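Local atomic coordinates of GDSL-like protein (Roseburia intestinalis L1-82, PDB entry 6HFZ), a protein that removes acetyl groups from acetylated mannans as a two-domain esterase, and probably belongs to the SGNH hydrolases. Residues Thr82-Gly87 and Val109-Thr114; Pro300-Glu305 and Glu355-Pro360; Pro51-Ala56 and Pro194-His199; Ala159-Leu164 and Ala228-Asn233; Leu17-Lys22 and Thr133-Leu138. One frame throughout, in Å; residues are numbered along the deposited sequence.

How the interactions relate
Interactions 1, 3 and 5 lie in the alpha/beta domain, built round a mixed sheet that includes strand 136-141. Interaction 2 ties loops of the all-beta domain, its centre about 47 Å from that of interaction 5. Interaction 4 joins helix 152-161 to the segment that leaves the alpha/beta domain and leads into strand 237-241. Interaction 1 is nested within the loops closed by both 3 and 5, whose segments alternate along the chain, so the two contacts interlock parts of the domain that are distant in sequence. Interactions 4 and 5 touch through L164 and V137. Interaction 1 meets the acetate site, while interaction 3 includes residues directly after H193, the probable catalytic histidine.

Interaction 1: residues Thr82-Gly87 and Val109-Thr114; sequences TTSQFG and VNDDST. With ACT (acetate ion), chain E.
The D111 carboxylate and the N110 carboxamide are the two flat groups presented to 82-87, and they are met differently. S84 addresses both carboxylate oxygens. Its backbone N-H reaches the syn lone pair of D111 OD1 at 2.8 Å and 169°. S84 OG donates to D111 OD2 at 2.6 Å, also from the syn side but 20° out of the carboxylate plane. T83 CB adds a contact with D111 OD1 at 3.3 Å. The N110 amide is approached instead by a backbone oxygen, T82 O standing 3.1 Å from N110 CG; the angle at N110 ND2 is too poor for T82 O to be its hydrogen-bond acceptor. That ND2 turns to the acetate ion, giving OXT a 2.7 Å hydrogen bond. The same acetate is bound by the backbone N of S41 and G81 and by H193 NE2, a set that matches the oxyanion hole and catalytic residues of SGNH hydrolases, in which an asparagine of this kind supplies a side-chain N-H. D111 follows directly in sequence and holds the start of helix 84-96. With CG anti to its carbonyl carbon (chi1 -70°), its oxygens point at the first turn, where the helix end would probably stabilise a negative charge. Replacing D111 by an alanine would probably leave S84 N without its acceptor and H155 NE2, which also bonds OD2, without its mate. S84 OG has a second partner in T120 OG1, and T83 OG1 at the N-cap accepts a weak bond from Q85 N, 3.1 Å long.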
# COMPACT_ATOMS: atom_id res chain seq x y z
N THR A 82 -1.09 2.94 5.14
CA THR A 82 0.10 2.99 4.30
C THR A 82 -0.27 3.10 2.82
O THR A 82 -1.40 2.82 2.40
CB THR A 82 1.05 1.82 4.53
OG1 THR A 82 0.44 0.65 4.03
CG2 THR A 82 1.45 1.66 5.99
N THR A 83 0.72 3.53 2.03
CA THR A 83 0.52 4.02 0.66
C THR A 83 1.23 3.11 -0.33
O THR A 83 1.97 2.18 0.07
CB THR A 83 1.10 5.45 0.53
OG1 THR A 83 2.52 5.42 0.65
CG2 THR A 83 0.53 6.38 1.58
N SER A 84 1.13 3.48 -1.62
CA SER A 84 1.83 2.78 -2.69
C SER A 84 3.34 2.99 -2.56
O SER A 84 4.10 2.19 -3.10
CB SER A 84 1.34 3.22 -4.04
OG SER A 84 1.65 4.59 -4.29
N GLN A 85 3.77 4.05 -1.85
CA GLN A 85 5.24 4.26 -1.62
C GLN A 85 5.78 3.13 -0.72
O GLN A 85 6.83 2.56 -1.01
CB GLN A 85 5.50 5.67 -1.08
CG GLN A 85 6.98 6.01 -0.92
CD GLN A 85 7.12 7.48 -0.60
OE1 GLN A 85 6.14 8.19 -0.40
NE2 GLN A 85 8.36 7.96 -0.51
N PHE A 86 5.04 2.75 0.34
CA PHE A 86 5.46 1.56 1.11
C PHE A 86 5.23 0.29 0.27
O PHE A 86 6.07 -0.62 0.25
CB PHE A 86 4.76 1.54 2.45
CG PHE A 86 5.15 0.41 3.37
CD1 PHE A 86 6.43 -0.13 3.36
CD2 PHE A 86 4.26 -0.06 4.31
CE1 PHE A 86 6.79 -1.16 4.23
CE2 PHE A 86 4.62 -1.07 5.19
CZ PHE A 86 5.89 -1.61 5.14
N GLY A 87 4.12 0.26 -0.49
CA GLY A 87 3.81 -0.91 -1.33
C GLY A 87 4.94 -1.36 -2.26
O GLY A 87 5.24 -2.57 -2.36
N VAL A 109 -7.37 5.56 -1.63
CA VAL A 109 -7.74 6.43 -0.52
C VAL A 109 -6.64 6.41 0.55
O VAL A 109 -6.88 6.77 1.74
CB VAL A 109 -9.10 6.09 0.08
CG1 VAL A 109 -10.24 6.45 -0.89
CG2 VAL A 109 -9.24 4.64 0.52
N ASN A 110 -5.43 6.01 0.16
CA ASN A 110 -4.26 6.10 1.02
C ASN A 110 -3.28 7.12 0.43
O ASN A 110 -2.90 8.09 1.09
CB ASN A 110 -3.57 4.74 1.17
CG ASN A 110 -4.35 3.79 2.06
OD1 ASN A 110 -5.07 2.93 1.56
ND2 ASN A 110 -4.28 4.02 3.37
N ASP A 111 -2.92 6.90 -0.83
CA ASP A 111 -2.15 7.85 -1.63
C ASP A 111 -2.92 9.17 -1.67
O ASP A 111 -4.13 9.16 -1.82
CB ASP A 111 -1.95 7.38 -3.08
CG ASP A 111 -1.01 6.19 -3.22
OD1 ASP A 111 -0.75 5.51 -2.18
OD2 ASP A 111 -0.55 5.96 -4.35
N ASP A 112 -2.20 10.30 -1.57
CA ASP A 112 -2.77 11.62 -1.94
C ASP A 112 -2.78 11.72 -3.47
O ASP A 112 -2.03 11.00 -4.15
CB ASP A 112 -1.97 12.78 -1.35
CG ASP A 112 -1.98 12.85 0.18
OD1 ASP A 112 -3.03 12.54 0.77
OD2 ASP A 112 -0.93 13.24 0.75
N SER A 113 -3.68 12.56 -4.03
CA SER A 113 -3.82 12.66 -5.49
C SER A 113 -2.79 13.65 -6.05
O SER A 113 -3.13 14.79 -6.42
CB SER A 113 -5.23 13.04 -5.92
OG SER A 113 -5.47 12.61 -7.27
N THR A 114 -1.52 13.22 -6.09
CA THR A 114 -0.42 14.11 -6.38
C THR A 114 0.52 13.41 -7.33
O THR A 114 0.52 12.19 -7.41
CB THR A 114 0.35 14.54 -5.11
OG1 THR A 114 0.96 13.38 -4.52
CG2 THR A 114 -0.51 15.31 -4.14
C ACT E . -6.51 3.26 5.61
O ACT E . -6.82 3.69 6.76
OXT ACT E . -5.47 2.63 5.38
CH3 ACT E . -7.40 3.48 4.43

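Interaction 2: residues Pro300-Glu305 and Glu355-Pro360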
# COMPACT_ATOMS: atom_id res chain seq x y z
N PRO A 300 3.36 10.94 26.32
CA PRO A 300 4.16 11.52 25.27
C PRO A 300 5.17 10.51 24.71
O PRO A 300 5.34 9.42 25.24
CB PRO A 300 4.86 12.72 25.92
CG PRO A 300 5.02 12.32 27.37
CD PRO A 300 4.05 11.18 27.61
N ALA A 301 5.84 10.92 23.63
CA ALA A 301 6.85 10.12 22.95
C ALA A 301 7.99 11.03 22.47
O ALA A 301 7.87 12.26 22.48
CB ALA A 301 6.21 9.40 21.79
N PRO A 302 9.15 10.45 22.11
CA PRO A 302 10.31 11.22 21.70
C PRO A 302 10.16 11.86 20.33
O PRO A 302 9.22 11.53 19.58
CB PRO A 302 11.43 10.19 21.60
CG PRO A 302 10.98 9.08 22.47
CD PRO A 302 9.49 9.03 22.22
N VAL A 303 11.06 12.80 20.07
CA VAL A 303 11.21 13.46 18.79
C VAL A 303 12.63 13.18 18.31
O VAL A 303 13.56 13.19 19.13
CB VAL A 303 10.95 14.97 18.90
CG1 VAL A 303 11.14 15.65 17.55
CG2 VAL A 303 9.56 15.26 19.48
N ALA A 304 12.77 12.88 17.02
CA ALA A 304 14.08 12.70 16.39
C ALA A 304 14.24 13.68 15.24
O ALA A 304 13.28 14.32 14.84
CB ALA A 304 14.22 11.27 15.91
N GLU A 305 15.44 13.69 14.67
CA GLU A 305 15.75 14.38 13.44
C GLU A 305 16.51 13.41 12.54
O GLU A 305 17.26 12.48 13.01
CB GLU A 305 16.53 15.67 13.72
CG GLU A 305 18.00 15.46 14.03
CD GLU A 305 18.79 16.69 14.46
OE1 GLU A 305 18.30 17.83 14.21
OE2 GLU A 305 19.89 16.51 15.08
N GLU A 355 10.47 12.61 30.65
CA GLU A 355 10.67 11.70 31.77
C GLU A 355 9.59 10.61 31.72
O GLU A 355 9.87 9.43 31.98
CB GLU A 355 10.64 12.49 33.08
CG GLU A 355 11.78 12.14 34.02
CD GLU A 355 11.84 10.68 34.43
OE1 GLU A 355 12.97 10.15 34.52
OE2 GLU A 355 10.76 10.07 34.66
N ASN A 356 8.38 11.01 31.34
CA ASN A 356 7.20 10.16 31.34
C ASN A 356 6.89 9.59 29.94
O ASN A 356 5.74 9.32 29.64
CB ASN A 356 5.99 10.94 31.88
CG ASN A 356 5.65 12.20 31.10
OD1 ASN A 356 6.53 12.87 30.56
ND2 ASN A 356 4.37 12.54 31.06
N ASP A 357 7.89 9.41 29.06
CA ASP A 357 7.60 8.90 27.70
C ASP A 357 6.94 7.52 27.81
O ASP A 357 7.43 6.66 28.53
CB ASP A 357 8.87 8.83 26.84
CG ASP A 357 9.19 10.14 26.12
OD1 ASP A 357 8.26 10.95 25.90
OD2 ASP A 357 10.36 10.36 25.79
N ALA A 358 5.82 7.33 27.10
CA ALA A 358 5.00 6.07 27.17
C ALA A 358 5.67 4.95 26.38
O ALA A 358 5.51 3.74 26.65
CB ALA A 358 3.61 6.36 26.64
N VAL A 359 6.40 5.35 25.33
CA VAL A 359 7.03 4.44 24.41
C VAL A 359 8.35 5.05 23.96
O VAL A 359 8.54 6.26 23.94
CB VAL A 359 6.15 4.19 23.15
CG1 VAL A 359 4.83 3.50 23.47
CG2 VAL A 359 5.92 5.46 22.35
N PRO A 360 9.28 4.20 23.52
CA PRO A 360 10.50 4.66 22.87
C PRO A 360 10.16 5.09 21.43
O PRO A 360 9.07 4.81 20.93
CB PRO A 360 11.39 3.43 22.83
CG PRO A 360 10.42 2.28 22.80
CD PRO A 360 9.23 2.73 23.61
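P300 and D357 come together where two loops of the all-beta domain meet: 300-302 leads into strand 303-308 of the five-stranded antiparallel sheet, and 355-360 carries the chain from strand 342-352 of that sheet to strand 361-370 of the other. The tight part is built on backbone. A358 N donates to P300 O at 2.8 Å and 167°, meeting the carbonyl almost head-on, and the same oxygen receives a CH contact from D357 CA at 3.4 Å. P300, which follows a cis peptide bond, presses its CD to within 3.2 Å of N356 O. The D357 carboxylate lies against the P300-A301 peptide, OD1 standing 3.3 Å from P300 C; with CG anti to the carbonyl carbon (chi1 -87°), the group lies over this backbone. D357 OD1 bonds H354 ND1, outside the contact, while A301 N is taken by N321 OD1.

The solvent side is looser. N356, an exposed residue, crosses the P300 ring at about a right angle, and its OD1 comes no nearer than 3.6 Å to P300 CG. Further in, A301 CB meets V359 CG2 at 4.0 Å. P302, also on this inner side, sits beside F361, with its CG facing D357 OD2. Its CD packs 3.4 Å from V359 O, a carbonyl oxygen that this contact buries and that finds no hydrogen-bond partner in the model.

Interaction 3: residues Pro51-Ala56 and Pro194-His199; sequences PELCYA and PNDAGH
The imidazole of H199 is wedged against C54 and Y55, and its surroundings define its orientation. C54 CA lies over one face, a CH-pi contact 3.9 Å from the ring centroid; P194 CB, from the histidine's own segment, covers the opposite face near the rim. Y55 CB is at the edge, in the ring plane. Y55 N donates to H199 ND1 over 2.9 Å, a bent bond at 142°, with the donor 36° out of that plane. Because NE2 bonds S46 O, the pattern is consistent with a hydrogen on NE2 and an accepting ND1. An alanine in place of H199 would probably leave Y55 N, at the start of helix 55-66, without its acceptor and open a gap beneath C54. The Y55 ring, with CG between N and the carbonyl carbon (chi1 90°), is directed instead to T43, which its OH bonds.

Beside the histidine, L53 CD1 rests 3.7 Å from D196 OD2, an oxygen that bonds S49 OG. A water links the two backbones, donating to L53 O at 2.7 Å and to D196 O at 2.6 Å. The N-terminal ends of helices 55-66 and 196-215 are thus joined. The latter is capped by N195 OD1 on G198 N and follows H193, which with S41 and D190 probably forms the Ser-His-Asp triad of an SGNH hydrolase.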
# COMPACT_ATOMS: atom_id res chain seq x y z
N PRO A 51 -13.02 -11.40 9.60
CA PRO A 51 -12.15 -11.49 8.42
C PRO A 51 -12.84 -12.01 7.15
O PRO A 51 -12.47 -11.62 6.07
CB PRO A 51 -11.10 -12.50 8.88
CG PRO A 51 -11.01 -12.25 10.34
CD PRO A 51 -12.45 -12.11 10.76
N GLU A 52 -13.85 -12.88 7.31
CA GLU A 52 -14.50 -13.47 6.18
C GLU A 52 -15.47 -12.49 5.50
O GLU A 52 -16.00 -12.80 4.43
CB GLU A 52 -15.27 -14.75 6.57
CG GLU A 52 -14.38 -15.86 7.10
CD GLU A 52 -13.84 -15.65 8.51
OE1 GLU A 52 -14.44 -14.86 9.29
OE2 GLU A 52 -12.80 -16.26 8.81
N LEU A 53 -15.71 -11.30 6.08
CA LEU A 53 -16.70 -10.37 5.56
C LEU A 53 -16.04 -9.09 4.97
O LEU A 53 -16.74 -8.14 4.67
CB LEU A 53 -17.66 -10.01 6.69
CG LEU A 53 -18.56 -11.15 7.18
CD1 LEU A 53 -19.47 -10.68 8.29
CD2 LEU A 53 -19.37 -11.74 6.02
N CYS A 54 -14.70 -9.07 4.83
CA CYS A 54 -14.08 -7.93 4.14
C CYS A 54 -14.17 -8.17 2.63
O CYS A 54 -14.41 -9.29 2.18
CB CYS A 54 -12.64 -7.70 4.58
SG CYS A 54 -11.44 -8.96 4.10
N TYR A 55 -13.96 -7.11 1.83
CA TYR A 55 -14.17 -7.19 0.38
C TYR A 55 -13.21 -8.25 -0.19
O TYR A 55 -13.57 -8.96 -1.09
CB TYR A 55 -14.05 -5.81 -0.29
CG TYR A 55 -12.66 -5.45 -0.74
CD1 TYR A 55 -12.13 -6.00 -1.88
CD2 TYR A 55 -11.88 -4.54 -0.04
CE1 TYR A 55 -10.84 -5.72 -2.29
CE2 TYR A 55 -10.59 -4.24 -0.44
CZ TYR A 55 -10.05 -4.86 -1.55
OH TYR A 55 -8.75 -4.65 -1.92
N ALA A 56 -11.96 -8.29 0.32
CA ALA A 56 -10.94 -9.16 -0.21
C ALA A 56 -11.36 -10.64 -0.10
O ALA A 56 -11.27 -11.38 -1.05
CB ALA A 56 -9.58 -8.91 0.45
N PRO A 194 -15.21 0.90 5.35
CA PRO A 194 -16.54 0.27 5.23
C PRO A 194 -16.80 -0.70 6.38
O PRO A 194 -15.88 -1.31 6.91
CB PRO A 194 -16.50 -0.51 3.91
CG PRO A 194 -15.26 0.00 3.21
CD PRO A 194 -14.30 0.41 4.31
N ASN A 195 -18.06 -0.78 6.79
CA ASN A 195 -18.52 -1.84 7.72
C ASN A 195 -18.85 -3.08 6.89
O ASN A 195 -18.45 -3.18 5.72
CB ASN A 195 -19.72 -1.36 8.54
CG ASN A 195 -20.94 -1.02 7.72
OD1 ASN A 195 -21.02 -1.35 6.53
ND2 ASN A 195 -21.91 -0.35 8.35
N ASP A 196 -19.56 -4.06 7.47
CA ASP A 196 -19.86 -5.26 6.72
C ASP A 196 -20.66 -4.98 5.44
O ASP A 196 -20.37 -5.56 4.37
CB ASP A 196 -20.61 -6.26 7.59
CG ASP A 196 -19.79 -6.87 8.70
OD1 ASP A 196 -18.54 -6.82 8.63
OD2 ASP A 196 -20.43 -7.40 9.64
N ALA A 197 -21.70 -4.14 5.58
CA ALA A 197 -22.59 -3.78 4.49
C ALA A 197 -21.77 -3.09 3.38
O ALA A 197 -21.94 -3.40 2.19
CB ALA A 197 -23.70 -2.87 4.96
N GLY A 198 -20.87 -2.19 3.78
CA GLY A 198 -20.01 -1.48 2.83
C GLY A 198 -19.03 -2.40 2.11
O GLY A 198 -18.85 -2.30 0.90
N HIS A 199 -18.38 -3.30 2.88
CA HIS A 199 -17.48 -4.30 2.28
C HIS A 199 -18.22 -5.17 1.27
O HIS A 199 -17.64 -5.52 0.24
CB HIS A 199 -16.77 -5.19 3.34
CG HIS A 199 -15.54 -4.54 3.88
ND1 HIS A 199 -14.36 -4.53 3.16
CD2 HIS A 199 -15.31 -3.84 5.01
CE1 HIS A 199 -13.45 -3.85 3.86
NE2 HIS A 199 -13.98 -3.48 5.00
O HOH W 1 -19.39 -7.96 4.33

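Interaction 4: residues Ala159-Leu164 and Ala228-Asn233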
# COMPACT_ATOMS: atom_id res chain seq x y z
N ALA A 159 -3.46 3.29 -14.90
CA ALA A 159 -4.31 2.26 -15.43
C ALA A 159 -4.35 2.32 -16.97
O ALA A 159 -4.23 1.27 -17.61
CB ALA A 159 -5.71 2.39 -14.88
N ARG A 160 -4.52 3.51 -17.54
CA ARG A 160 -4.73 3.64 -19.00
C ARG A 160 -3.37 3.44 -19.69
O ARG A 160 -3.30 2.80 -20.77
CB ARG A 160 -5.40 5.00 -19.29
CG ARG A 160 -6.88 5.05 -18.93
CD ARG A 160 -7.56 6.34 -19.34
NE ARG A 160 -6.94 7.51 -18.76
CZ ARG A 160 -7.27 8.03 -17.59
NH1 ARG A 160 -8.19 7.45 -16.81
NH2 ARG A 160 -6.72 9.18 -17.25
N HIS A 161 -2.30 3.92 -19.04
CA HIS A 161 -0.92 3.82 -19.61
C HIS A 161 -0.56 2.34 -19.83
O HIS A 161 0.06 2.00 -20.85
CB HIS A 161 0.14 4.52 -18.76
CG HIS A 161 1.45 4.72 -19.48
ND1 HIS A 161 1.56 5.57 -20.55
CD2 HIS A 161 2.67 4.16 -19.29
CE1 HIS A 161 2.81 5.54 -21.01
NE2 HIS A 161 3.52 4.70 -20.23
N TYR A 162 -0.95 1.46 -18.90
CA TYR A 162 -0.53 0.01 -18.95
C TYR A 162 -1.66 -0.88 -19.46
O TYR A 162 -1.48 -2.09 -19.46
CB TYR A 162 0.01 -0.46 -17.59
CG TYR A 162 1.29 0.25 -17.28
CD1 TYR A 162 2.46 -0.17 -17.87
CD2 TYR A 162 1.33 1.40 -16.50
CE1 TYR A 162 3.66 0.50 -17.68
CE2 TYR A 162 2.53 2.07 -16.28
CZ TYR A 162 3.70 1.62 -16.88
OH TYR A 162 4.89 2.29 -16.74
N ASN A 163 -2.82 -0.28 -19.82
CA ASN A 163 -4.00 -1.05 -20.27
C ASN A 163 -4.46 -2.03 -19.19
O ASN A 163 -4.76 -3.21 -19.48
CB ASN A 163 -3.70 -1.70 -21.62
CG ASN A 163 -3.69 -0.66 -22.72
OD1 ASN A 163 -4.73 -0.10 -23.05
ND2 ASN A 163 -2.53 -0.36 -23.29
N LEU A 164 -4.55 -1.54 -17.94
CA LEU A 164 -5.00 -2.37 -16.84
C LEU A 164 -6.47 -2.17 -16.56
O LEU A 164 -6.96 -1.04 -16.55
CB LEU A 164 -4.20 -2.08 -15.57
CG LEU A 164 -2.70 -2.38 -15.65
CD1 LEU A 164 -2.02 -1.95 -14.35
CD2 LEU A 164 -2.46 -3.83 -15.91
N ALA A 228 7.40 2.42 -22.15
CA ALA A 228 8.25 3.27 -21.34
C ALA A 228 7.41 3.94 -20.26
O ALA A 228 6.23 4.21 -20.50
CB ALA A 228 8.90 4.33 -22.22
N PRO A 229 7.97 4.25 -19.06
CA PRO A 229 7.17 4.86 -18.00
C PRO A 229 6.62 6.25 -18.36
O PRO A 229 7.17 6.95 -19.17
CB PRO A 229 8.09 4.94 -16.78
CG PRO A 229 9.50 4.65 -17.31
CD PRO A 229 9.35 3.97 -18.65
N LEU A 230 5.47 6.58 -17.78
CA LEU A 230 4.83 7.85 -17.93
C LEU A 230 5.50 8.91 -17.05
O LEU A 230 5.71 10.03 -17.47
CB LEU A 230 3.35 7.63 -17.56
CG LEU A 230 2.44 8.81 -17.81
CD1 LEU A 230 2.45 9.16 -19.30
CD2 LEU A 230 1.03 8.49 -17.34
N THR A 231 5.87 8.56 -15.81
CA THR A 231 6.57 9.44 -14.89
C THR A 231 8.08 9.18 -14.97
O THR A 231 8.53 8.32 -15.72
CB THR A 231 6.04 9.27 -13.45
OG1 THR A 231 6.59 8.06 -12.92
CG2 THR A 231 4.52 9.19 -13.44
N LYS A 232 8.85 9.91 -14.14
CA LYS A 232 10.32 9.67 -13.98
C LYS A 232 10.61 8.27 -13.39
O LYS A 232 11.72 7.76 -13.53
CB LYS A 232 10.92 10.72 -13.05
CG LYS A 232 10.95 12.13 -13.62
CD LYS A 232 11.75 13.07 -12.73
CE LYS A 232 11.56 14.52 -13.10
NZ LYS A 232 12.19 14.86 -14.40
N ASN A 233 9.61 7.66 -12.75
CA ASN A 233 9.64 6.28 -12.32
C ASN A 233 10.86 6.00 -11.44
O ASN A 233 11.47 4.95 -11.56
CB ASN A 233 9.58 5.33 -13.51
CG ASN A 233 9.44 3.89 -13.08
OD1 ASN A 233 8.65 3.58 -12.18
ND2 ASN A 233 10.24 3.03 -13.70
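The C-terminal end of helix 152-161 meets the connection between helix 196-215 and strand 237-241 through H161, whose ring receives A228 at its edge and L230 on a face. NE2 donates to A228 O over 2.8 Å in an almost perfectly straight bond, 178°, with the oxygen in the ring plane. L230 CB stands over the centre of the imidazole, 3.8 Å from its centroid, in a CH-pi contact just 4° off the normal. L230 CD1 extends the cover toward ND1, 3.9 Å away. The histidine reaches the loop because its CG is anti to the backbone N (chi1 -166°), carrying the ring out from the helix end.

Here the helix stops in a Schellman motif: N163 has positive phi, and L164 N bonds back to A159 O. Y162, at this turn, lays a face of its ring against H161 CD2, so that the histidine is buttressed by its own neighbour. Y162 OH then reaches across to P229 CA at 3.7 Å. That hydroxyl is hydrogen-bonded to E122 and R126 of helix 115-129, and E122 also takes L230 N and T231 OG1; one carboxylate therefore serves both segments. In the loop, T231 OG1 accepts from N233 N at 3.1 Å, forming an ST turn immediately beyond the residue that covers the H161 face.

Interaction 5: residues Leu17-Lys22 and Thr133-Leu138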
# COMPACT_ATOMS: atom_id res chain seq x y z
N LEU A 17 -7.75 -7.66 -21.17
CA LEU A 17 -8.14 -8.78 -20.29
C LEU A 17 -7.38 -10.09 -20.57
O LEU A 17 -7.75 -11.15 -20.05
CB LEU A 17 -9.65 -8.99 -20.46
CG LEU A 17 -10.48 -7.72 -20.25
CD1 LEU A 17 -11.92 -7.98 -20.65
CD2 LEU A 17 -10.37 -7.25 -18.80
N TYR A 18 -6.34 -10.03 -21.39
CA TYR A 18 -5.55 -11.22 -21.71
C TYR A 18 -5.17 -12.01 -20.46
O TYR A 18 -5.43 -13.22 -20.37
CB TYR A 18 -4.33 -10.80 -22.53
CG TYR A 18 -3.41 -11.93 -22.87
CD1 TYR A 18 -3.79 -12.92 -23.76
CD2 TYR A 18 -2.16 -12.03 -22.29
CE1 TYR A 18 -2.94 -13.96 -24.09
CE2 TYR A 18 -1.30 -13.06 -22.59
CZ TYR A 18 -1.69 -14.03 -23.50
OH TYR A 18 -0.83 -15.03 -23.80
N ARG A 19 -4.45 -11.39 -19.51
CA ARG A 19 -3.94 -12.14 -18.36
C ARG A 19 -5.08 -12.65 -17.48
O ARG A 19 -5.08 -13.78 -17.00
CB ARG A 19 -3.02 -11.25 -17.51
CG ARG A 19 -1.66 -10.99 -18.12
CD ARG A 19 -0.75 -10.29 -17.13
NE ARG A 19 0.50 -9.89 -17.75
CZ ARG A 19 1.57 -9.47 -17.08
NH1 ARG A 19 1.52 -9.42 -15.75
NH2 ARG A 19 2.65 -9.10 -17.74
N LEU A 20 -6.07 -11.78 -17.25
CA LEU A 20 -7.16 -12.15 -16.38
C LEU A 20 -7.94 -13.34 -16.99
O LEU A 20 -8.32 -14.29 -16.28
CB LEU A 20 -8.03 -10.90 -16.21
CG LEU A 20 -9.24 -11.05 -15.32
CD1 LEU A 20 -8.91 -11.81 -14.03
CD2 LEU A 20 -9.79 -9.67 -15.00
N LYS A 21 -8.09 -13.35 -18.32
CA LYS A 21 -8.83 -14.42 -18.95
C LYS A 21 -7.97 -15.69 -18.93
O LYS A 21 -8.52 -16.77 -18.78
CB LYS A 21 -9.26 -14.03 -20.36
CG LYS A 21 -10.54 -13.20 -20.42
CD LYS A 21 -10.76 -12.56 -21.77
CE LYS A 21 -12.15 -12.02 -21.98
NZ LYS A 21 -12.33 -11.50 -23.36
N LYS A 22 -6.64 -15.56 -19.04
CA LYS A 22 -5.76 -16.73 -18.92
C LYS A 22 -5.89 -17.35 -17.53
O LYS A 22 -5.93 -18.56 -17.37
CB LYS A 22 -4.31 -16.35 -19.22
CG LYS A 22 -3.91 -16.41 -20.68
CD LYS A 22 -2.38 -16.38 -20.91
CE LYS A 22 -1.56 -17.13 -19.86
NZ LYS A 22 -0.13 -17.25 -20.23
N THR A 133 5.79 -14.25 -12.07
CA THR A 133 4.55 -14.98 -12.34
C THR A 133 3.63 -14.21 -13.30
O THR A 133 2.58 -14.77 -13.68
CB THR A 133 3.82 -15.37 -11.05
OG1 THR A 133 3.28 -14.16 -10.48
CG2 THR A 133 4.70 -16.09 -10.05
N LYS A 134 4.01 -13.00 -13.74
CA LYS A 134 3.23 -12.22 -14.75
C LYS A 134 1.76 -12.23 -14.35
O LYS A 134 0.88 -12.62 -15.14
CB LYS A 134 3.41 -12.80 -16.16
CG LYS A 134 4.86 -12.81 -16.67
CD LYS A 134 5.37 -11.42 -16.92
CE LYS A 134 6.68 -11.36 -17.67
NZ LYS A 134 7.81 -11.38 -16.71
N PRO A 135 1.45 -11.79 -13.13
CA PRO A 135 0.08 -11.84 -12.63
C PRO A 135 -0.90 -10.92 -13.37
O PRO A 135 -0.52 -9.89 -13.86
CB PRO A 135 0.21 -11.37 -11.18
CG PRO A 135 1.40 -10.45 -11.23
CD PRO A 135 2.36 -11.16 -12.16
N ALA A 136 -2.16 -11.36 -13.47
CA ALA A 136 -3.26 -10.48 -13.80
C ALA A 136 -3.36 -9.44 -12.68
O ALA A 136 -3.27 -9.78 -11.50
CB ALA A 136 -4.54 -11.24 -13.92
N VAL A 137 -3.49 -8.18 -13.09
CA VAL A 137 -3.57 -7.06 -12.15
C VAL A 137 -4.89 -6.33 -12.40
O VAL A 137 -5.24 -6.05 -13.55
CB VAL A 137 -2.39 -6.11 -12.33
CG1 VAL A 137 -2.49 -4.87 -11.44
CG2 VAL A 137 -1.05 -6.80 -12.10
N LEU A 138 -5.63 -6.06 -11.31
CA LEU A 138 -6.85 -5.27 -11.33
C LEU A 138 -6.70 -4.13 -10.32
O LEU A 138 -6.39 -4.40 -9.12
CB LEU A 138 -8.03 -6.18 -10.96
CG LEU A 138 -9.36 -5.49 -10.69
CD1 LEU A 138 -9.86 -4.87 -11.98
CD2 LEU A 138 -10.36 -6.49 -10.12
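R19, in the first turn of helix 18-28, lies across A136 and the two residues before it. Its CB touches A136 CA at 3.8 Å, and from there the chain runs extended from CG to NE, taking the guanidinium past the carbonyl of P135. NH1 donates to P135 O over 2.8 Å at 159°. The oxygen lies in the guanidinium plane, but the donor stands 39° above the carbonyl plane, away from either lone pair. K134 CB covers one face of the guanidinium near its rim, and K134 CD packs against R19 NH2 at 3.7 Å. The lysine chain bends at chi2 and chi4, leaving NZ 5.7 Å from R19 NH2, where it makes weak bonds to T130 O and S131 O. R19 has further partners: NE forms a salt bridge with E223, NH1 also bonds Y129 O, and the cation meets the Y129 ring.

Helix 18-28 packs here on the beginning of strand 136-141, a parallel member of the mixed sheet, in the layered helix-on-sheet build of SGNH hydrolases. L20, one residue on, closes the apolar side. A136 CB nestles against the helix backbone, 3.7 Å from L20 N, a close approach that its single methyl permits. L20 CB lies 4.2 Å from A136 CB, and the rest of its side chain extends to F102 of the adjacent strand and V213 of helix 196-215.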